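Local coordinates for protein interleukin-2 receptor subunit beta (Mus musculus, PDB 6DG5) that serves as the beta subunit of the interleukin-2 and interleukin-15 receptors, binding cytokine outside the cell and probably passing on the mitogenic signal, at residues 101-113 and 181-194. Residues are numbered along the deposited sequence; the frame is centred on the assembly and turned at random.
With FUC (alpha-L-fucopyranose), chain E.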
loop_
_atom_site.group_PDB
_atom_site.type_symbol
_atom_site.label_atom_id
_atom_site.label_comp_id
_atom_site.label_asym_id
_atom_site.label_seq_id
_atom_site.Cartn_x
_atom_site.Cartn_y
_atom_site.Cartn_z
ATOM N N PRO B 101 -16.412 8.452 -1.604
ATOM C CA PRO B 101 -15.238 9.281 -1.921
ATOM C C PRO B 101 -14.093 8.515 -2.559
ATOM O O PRO B 101 -13.485 9.013 -3.514
ATOM C CB PRO B 101 -14.845 9.859 -0.551
ATOM C CG PRO B 101 -16.069 9.714 0.302
ATOM C CD PRO B 101 -16.724 8.457 -0.166
ATOM N N PHE B 102 -13.767 7.327 -2.061
ATOM C CA PHE B 102 -12.622 6.601 -2.595
ATOM C C PHE B 102 -12.941 5.832 -3.869
ATOM O O PHE B 102 -12.058 5.153 -4.402
ATOM C CB PHE B 102 -12.057 5.661 -1.531
ATOM C CG PHE B 102 -11.155 6.347 -0.550
ATOM C CD1 PHE B 102 -11.681 7.067 0.508
ATOM C CD2 PHE B 102 -9.781 6.285 -0.694
ATOM C CE1 PHE B 102 -10.853 7.702 1.411
ATOM C CE2 PHE B 102 -8.946 6.917 0.204
ATOM C CZ PHE B 102 -9.484 7.628 1.258
ATOM N N ASP B 103 -14.175 5.922 -4.364
ATOM C CA ASP B 103 -14.515 5.453 -5.700
ATOM C C ASP B 103 -14.508 6.579 -6.725
ATOM O O ASP B 103 -14.693 6.317 -7.916
ATOM C CB ASP B 103 -15.885 4.766 -5.693
ATOM C CG ASP B 103 -15.913 3.532 -4.808
ATOM O OD1 ASP B 103 -14.868 2.861 -4.684
ATOM O OD2 ASP B 103 -16.979 3.233 -4.230
ATOM N N ASN B 104 -14.291 7.824 -6.287
ATOM C CA ASN B 104 -14.245 8.993 -7.161
ATOM C C ASN B 104 -12.990 9.800 -6.819
ATOM O O ASN B 104 -13.068 10.933 -6.343
ATOM C CB ASN B 104 -15.513 9.838 -7.016
ATOM C CG ASN B 104 -16.733 9.174 -7.629
ATOM O OD1 ASN B 104 -17.179 8.119 -7.174
ATOM N ND2 ASN B 104 -17.285 9.796 -8.666
ATOM N N LEU B 105 -11.826 9.208 -7.073
ATOM C CA LEU B 105 -10.549 9.809 -6.716
ATOM C C LEU B 105 -9.938 10.514 -7.918
ATOM O O LEU B 105 -9.842 9.934 -9.005
ATOM C CB LEU B 105 -9.582 8.751 -6.185
ATOM C CG LEU B 105 -9.814 8.256 -4.758
ATOM C CD1 LEU B 105 -8.804 7.176 -4.409
ATOM C CD2 LEU B 105 -9.724 9.410 -3.774
ATOM N N ARG B 106 -9.521 11.764 -7.716
ATOM C CA ARG B 106 -8.791 12.527 -8.729
ATOM C C ARG B 106 -7.728 13.335 -7.991
ATOM O O ARG B 106 -8.010 14.423 -7.480
ATOM C CB ARG B 106 -9.719 13.425 -9.540
ATOM C CG ARG B 106 -9.230 13.674 -10.959
ATOM C CD ARG B 106 -9.039 15.153 -11.247
ATOM N NE ARG B 106 -10.143 15.720 -12.020
ATOM C CZ ARG B 106 -11.029 16.584 -11.538
ATOM N NH1 ARG B 106 -11.999 17.048 -12.317
ATOM N NH2 ARG B 106 -10.942 16.995 -10.281
ATOM N N LEU B 107 -6.511 12.799 -7.942
ATOM C CA LEU B 107 -5.452 13.368 -7.123
ATOM C C LEU B 107 -4.996 14.721 -7.671
ATOM O O LEU B 107 -5.336 15.128 -8.784
ATOM C CB LEU B 107 -4.268 12.404 -7.044
ATOM C CG LEU B 107 -4.467 11.167 -6.169
ATOM C CD1 LEU B 107 -3.587 10.016 -6.635
ATOM C CD2 LEU B 107 -4.163 11.518 -4.727
ATOM N N VAL B 108 -4.213 15.420 -6.856
ATOM C CA VAL B 108 -3.647 16.708 -7.241
ATOM C C VAL B 108 -2.499 16.480 -8.213
ATOM O O VAL B 108 -1.695 15.555 -8.043
ATOM C CB VAL B 108 -3.193 17.487 -5.993
ATOM C CG1 VAL B 108 -2.323 18.674 -6.380
ATOM C CG2 VAL B 108 -4.401 17.951 -5.196
ATOM N N ALA B 109 -2.425 17.325 -9.241
ATOM C CA ALA B 109 -1.432 17.163 -10.290
ATOM C C ALA B 109 -0.019 17.194 -9.710
ATOM O O ALA B 109 0.230 17.862 -8.701
ATOM C CB ALA B 109 -1.589 18.264 -11.336
ATOM N N PRO B 110 0.923 16.470 -10.318
ATOM C CA PRO B 110 2.310 16.513 -9.838
ATOM C C PRO B 110 2.903 17.903 -10.010
ATOM O O PRO B 110 2.548 18.645 -10.926
ATOM C CB PRO B 110 3.027 15.484 -10.721
ATOM C CG PRO B 110 1.939 14.601 -11.237
ATOM C CD PRO B 110 0.744 15.486 -11.397
ATOM N N HIS B 111 3.810 18.255 -9.103
ATOM C CA HIS B 111 4.444 19.563 -9.102
ATOM C C HIS B 111 5.949 19.391 -8.939
ATOM O O HIS B 111 6.468 18.271 -8.888
ATOM C CB HIS B 111 3.866 20.451 -7.994
ATOM C CG HIS B 111 3.998 19.868 -6.624
ATOM N ND1 HIS B 111 5.128 20.032 -5.852
ATOM C CD2 HIS B 111 3.146 19.116 -5.888
ATOM C CE1 HIS B 111 4.964 19.416 -4.697
ATOM N NE2 HIS B 111 3.770 18.850 -4.693
ATOM N N SER B 112 6.650 20.524 -8.873
ATOM C CA SER B 112 8.097 20.556 -8.656
ATOM C C SER B 112 8.848 19.752 -9.715
ATOM O O SER B 112 9.812 19.046 -9.413
ATOM C CB SER B 112 8.456 20.065 -7.251
ATOM O OG SER B 112 8.028 20.981 -6.258
ATOM N N LEU B 113 8.404 19.855 -10.964
ATOM C CA LEU B 113 9.124 19.217 -12.057
ATOM C C LEU B 113 10.442 19.937 -12.298
ATOM O O LEU B 113 10.485 21.170 -12.358
ATOM C CB LEU B 113 8.282 19.218 -13.332
ATOM C CG LEU B 113 7.558 17.920 -13.689
ATOM C CD1 LEU B 113 6.241 17.816 -12.947
ATOM C CD2 LEU B 113 7.346 17.818 -15.191
ATOM N N VAL B 181 7.422 18.415 -21.249
ATOM C CA VAL B 181 7.015 17.203 -20.543
ATOM C C VAL B 181 5.946 17.539 -19.510
ATOM O O VAL B 181 6.066 18.525 -18.775
ATOM C CB VAL B 181 8.226 16.516 -19.871
ATOM C CG1 VAL B 181 7.767 15.547 -18.794
ATOM C CG2 VAL B 181 9.056 15.785 -20.910
ATOM N N GLN B 182 4.900 16.712 -19.460
ATOM C CA GLN B 182 3.874 16.775 -18.433
ATOM C C GLN B 182 3.710 15.397 -17.809
ATOM O O GLN B 182 3.842 14.378 -18.490
ATOM C CB GLN B 182 2.526 17.232 -18.997
ATOM C CG GLN B 182 2.483 18.676 -19.455
ATOM C CD GLN B 182 1.093 19.094 -19.898
ATOM O OE1 GLN B 182 0.534 18.535 -20.843
ATOM N NE2 GLN B 182 0.521 20.073 -19.206
ATOM N N VAL B 183 3.411 15.373 -16.508
ATOM C CA VAL B 183 3.240 14.133 -15.757
ATOM C C VAL B 183 1.901 14.173 -15.033
ATOM O O VAL B 183 1.367 15.246 -14.739
ATOM C CB VAL B 183 4.398 13.905 -14.758
ATOM C CG1 VAL B 183 4.488 12.443 -14.367
ATOM C CG2 VAL B 183 5.721 14.385 -15.344
ATOM N N ARG B 184 1.350 12.990 -14.763
ATOM C CA ARG B 184 0.117 12.869 -13.998
ATOM C C ARG B 184 0.161 11.589 -13.172
ATOM O O ARG B 184 0.978 10.697 -13.415
ATOM C CB ARG B 184 -1.118 12.890 -14.908
ATOM C CG ARG B 184 -1.125 11.834 -15.993
ATOM C CD ARG B 184 -2.360 11.982 -16.862
ATOM N NE ARG B 184 -2.537 10.859 -17.777
ATOM C CZ ARG B 184 -3.607 10.693 -18.548
ATOM N NH1 ARG B 184 -4.594 11.578 -18.510
ATOM N NH2 ARG B 184 -3.693 9.642 -19.352
ATOM N N VAL B 185 -0.743 11.504 -12.190
ATOM C CA VAL B 185 -0.673 10.488 -11.145
ATOM C C VAL B 185 -2.049 9.865 -10.924
ATOM O O VAL B 185 -3.083 10.495 -11.158
ATOM C CB VAL B 185 -0.111 11.094 -9.835
ATOM C CG1 VAL B 185 -1.049 12.156 -9.279
ATOM C CG2 VAL B 185 0.166 10.015 -8.797
ATOM N N LYS B 186 -2.051 8.611 -10.466
ATOM C CA LYS B 186 -3.275 7.862 -10.207
ATOM C C LYS B 186 -2.961 6.733 -9.232
ATOM O O LYS B 186 -1.804 6.334 -9.074
ATOM C CB LYS B 186 -3.872 7.309 -11.508
ATOM C CG LYS B 186 -5.319 6.848 -11.417
ATOM C CD LYS B 186 -5.869 6.495 -12.794
ATOM C CE LYS B 186 -5.810 4.994 -13.065
ATOM N NZ LYS B 186 -4.508 4.381 -12.668
ATOM N N ALA B 187 -4.007 6.230 -8.574
ATOM C CA ALA B 187 -3.903 5.097 -7.654
ATOM C C ALA B 187 -4.893 4.024 -8.094
ATOM O O ALA B 187 -6.110 4.219 -7.997
ATOM C CB ALA B 187 -4.166 5.528 -6.211
ATOM N N GLN B 188 -4.378 2.889 -8.560
ATOM C CA GLN B 188 -5.210 1.857 -9.181
ATOM C C GLN B 188 -5.497 0.712 -8.204
ATOM O O GLN B 188 -5.203 -0.460 -8.443
ATOM C CB GLN B 188 -4.560 1.365 -10.481
ATOM C CG GLN B 188 -3.268 0.540 -10.361
ATOM C CD GLN B 188 -2.123 1.284 -9.711
ATOM O OE1 GLN B 188 -2.029 2.507 -9.803
ATOM N NE2 GLN B 188 -1.244 0.546 -9.041
ATOM N N ARG B 189 -6.121 1.068 -7.079
ATOM C CA ARG B 189 -6.583 0.052 -6.139
ATOM C C ARG B 189 -7.748 -0.736 -6.724
ATOM O O ARG B 189 -7.657 -1.954 -6.921
ATOM C CB ARG B 189 -6.987 0.700 -4.814
ATOM C CG ARG B 189 -7.719 -0.244 -3.870
ATOM C CD ARG B 189 -6.771 -1.218 -3.189
ATOM N NE ARG B 189 -6.288 -0.711 -1.907
ATOM C CZ ARG B 189 -6.902 -0.912 -0.745
ATOM N NH1 ARG B 189 -6.389 -0.420 0.376
ATOM N NH2 ARG B 189 -8.031 -1.606 -0.699
ATOM N N ASN B 190 -8.859 -0.053 -7.007
ATOM C CA ASN B 190 -9.987 -0.652 -7.703
ATOM C C ASN B 190 -10.230 -0.051 -9.082
ATOM O O ASN B 190 -11.191 -0.452 -9.752
ATOM C CB ASN B 190 -11.266 -0.525 -6.857
ATOM C CG ASN B 190 -11.530 0.898 -6.404
ATOM O OD1 ASN B 190 -11.271 1.855 -7.136
ATOM N ND2 ASN B 190 -12.045 1.044 -5.188
ATOM N N ASN B 191 -9.400 0.899 -9.514
ATOM C CA ASN B 191 -9.469 1.526 -10.831
ATOM C C ASN B 191 -10.789 2.251 -11.069
ATOM O O ASN B 191 -11.151 2.522 -12.218
ATOM C CB ASN B 191 -9.219 0.510 -11.952
ATOM C CG ASN B 191 -8.533 1.129 -13.154
ATOM O OD1 ASN B 191 -8.396 2.349 -13.244
ATOM N ND2 ASN B 191 -8.101 0.289 -14.086
ATOM N N THR B 192 -11.519 2.582 -10.005
ATOM C CA THR B 192 -12.729 3.383 -10.142
ATOM C C THR B 192 -12.438 4.879 -10.214
ATOM O O THR B 192 -13.319 5.649 -10.614
ATOM C CB THR B 192 -13.685 3.086 -8.982
ATOM O OG1 THR B 192 -13.657 1.685 -8.690
ATOM C CG2 THR B 192 -15.110 3.476 -9.349
ATOM N N GLY B 193 -11.225 5.309 -9.853
ATOM C CA GLY B 193 -10.863 6.707 -9.949
ATOM C C GLY B 193 -10.259 7.068 -11.299
ATOM O O GLY B 193 -9.903 6.209 -12.103
ATOM N N THR B 194 -10.140 8.371 -11.533
ATOM C CA THR B 194 -9.658 8.910 -12.796
ATOM C C THR B 194 -8.266 9.509 -12.629
ATOM O O THR B 194 -7.763 9.688 -11.516
ATOM C CB THR B 194 -10.626 9.969 -13.335
ATOM O OG1 THR B 194 -10.867 10.951 -12.322
ATOM C CG2 THR B 194 -11.945 9.325 -13.734
HETATM C C1 FUC E . -9.233 19.882 -8.160
HETATM C C2 FUC E . -8.784 18.471 -7.696
HETATM C C3 FUC E . -7.954 17.750 -8.768
HETATM C C4 FUC E . -7.361 18.729 -9.807
HETATM C C5 FUC E . -8.491 19.555 -10.461
HETATM C C6 FUC E . -8.011 20.866 -11.071
HETATM O O2 FUC E . -9.882 17.662 -7.296
HETATM O O3 FUC E . -6.878 17.054 -8.153
HETATM O O4 FUC E . -6.377 19.579 -9.226
HETATM O O5 FUC E . -9.561 19.883 -9.538
HETATM O O HOH W 1 -5.483 10.553 -9.715
#
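Leu105 and Gly193 bring their backbones within 4.5 Å, CA to CA, and beside them the one direct hydrogen bond between 101-113 and 181-194 runs from Thr194 N to Leu105 O (3.0 Å). A water carries the join further: it accepts from Leu107 N and donates to Val185 O and Thr194 O, satisfying three backbone atoms at once.

Beyond the water the packing of 107-113 on the strand is mostly apolar. Val185 CG1 sits between the backbone N and the carbonyl carbon (chi1 64°), which turns this methyl to Leu107 CB at 3.9 Å and close to Val108 O. The Pro110 ring lies against the strand backbone, CG 3.7 Å from Arg184 CA, and Leu113 CD2 meets Val183 CG2 at 3.8 Å. At the other end Thr192 CG2 abuts the carbonyl O of Asp103, while Asn190 OD1 closes an Asx turn on Thr192 N in the poorly ordered loop that follows strand 178-187.

The base of the Arg106 chain rests on Thr194, CG 3.5 Å from OG1. Bends at chi2 and chi3 then carry the guanidinium to a fucose of a glycan attached to the protein itself, with C5 over one face and O2 in plane at the edge; the sugar's O3 also lies near the Arg106 and Leu107 carbonyls. With alanine in place of Arg106, the fucose would probably lose the flat group against it and the edge contact at O2, and Thr194 the chain packed on it.

This is the elbow between the two fibronectin-like domains of the receptor ectodomain. Phe11 of strand 8-12 packs on Arg106 and Thr194; in the second domain Ser196 and Ser199 of the WSXWS motif hydrogen-bond Val185 N and Val183 N. Trp127 of strand 123-128 covers Leu113 and Val183, and Phe142 of strand 140-148 touches Val185.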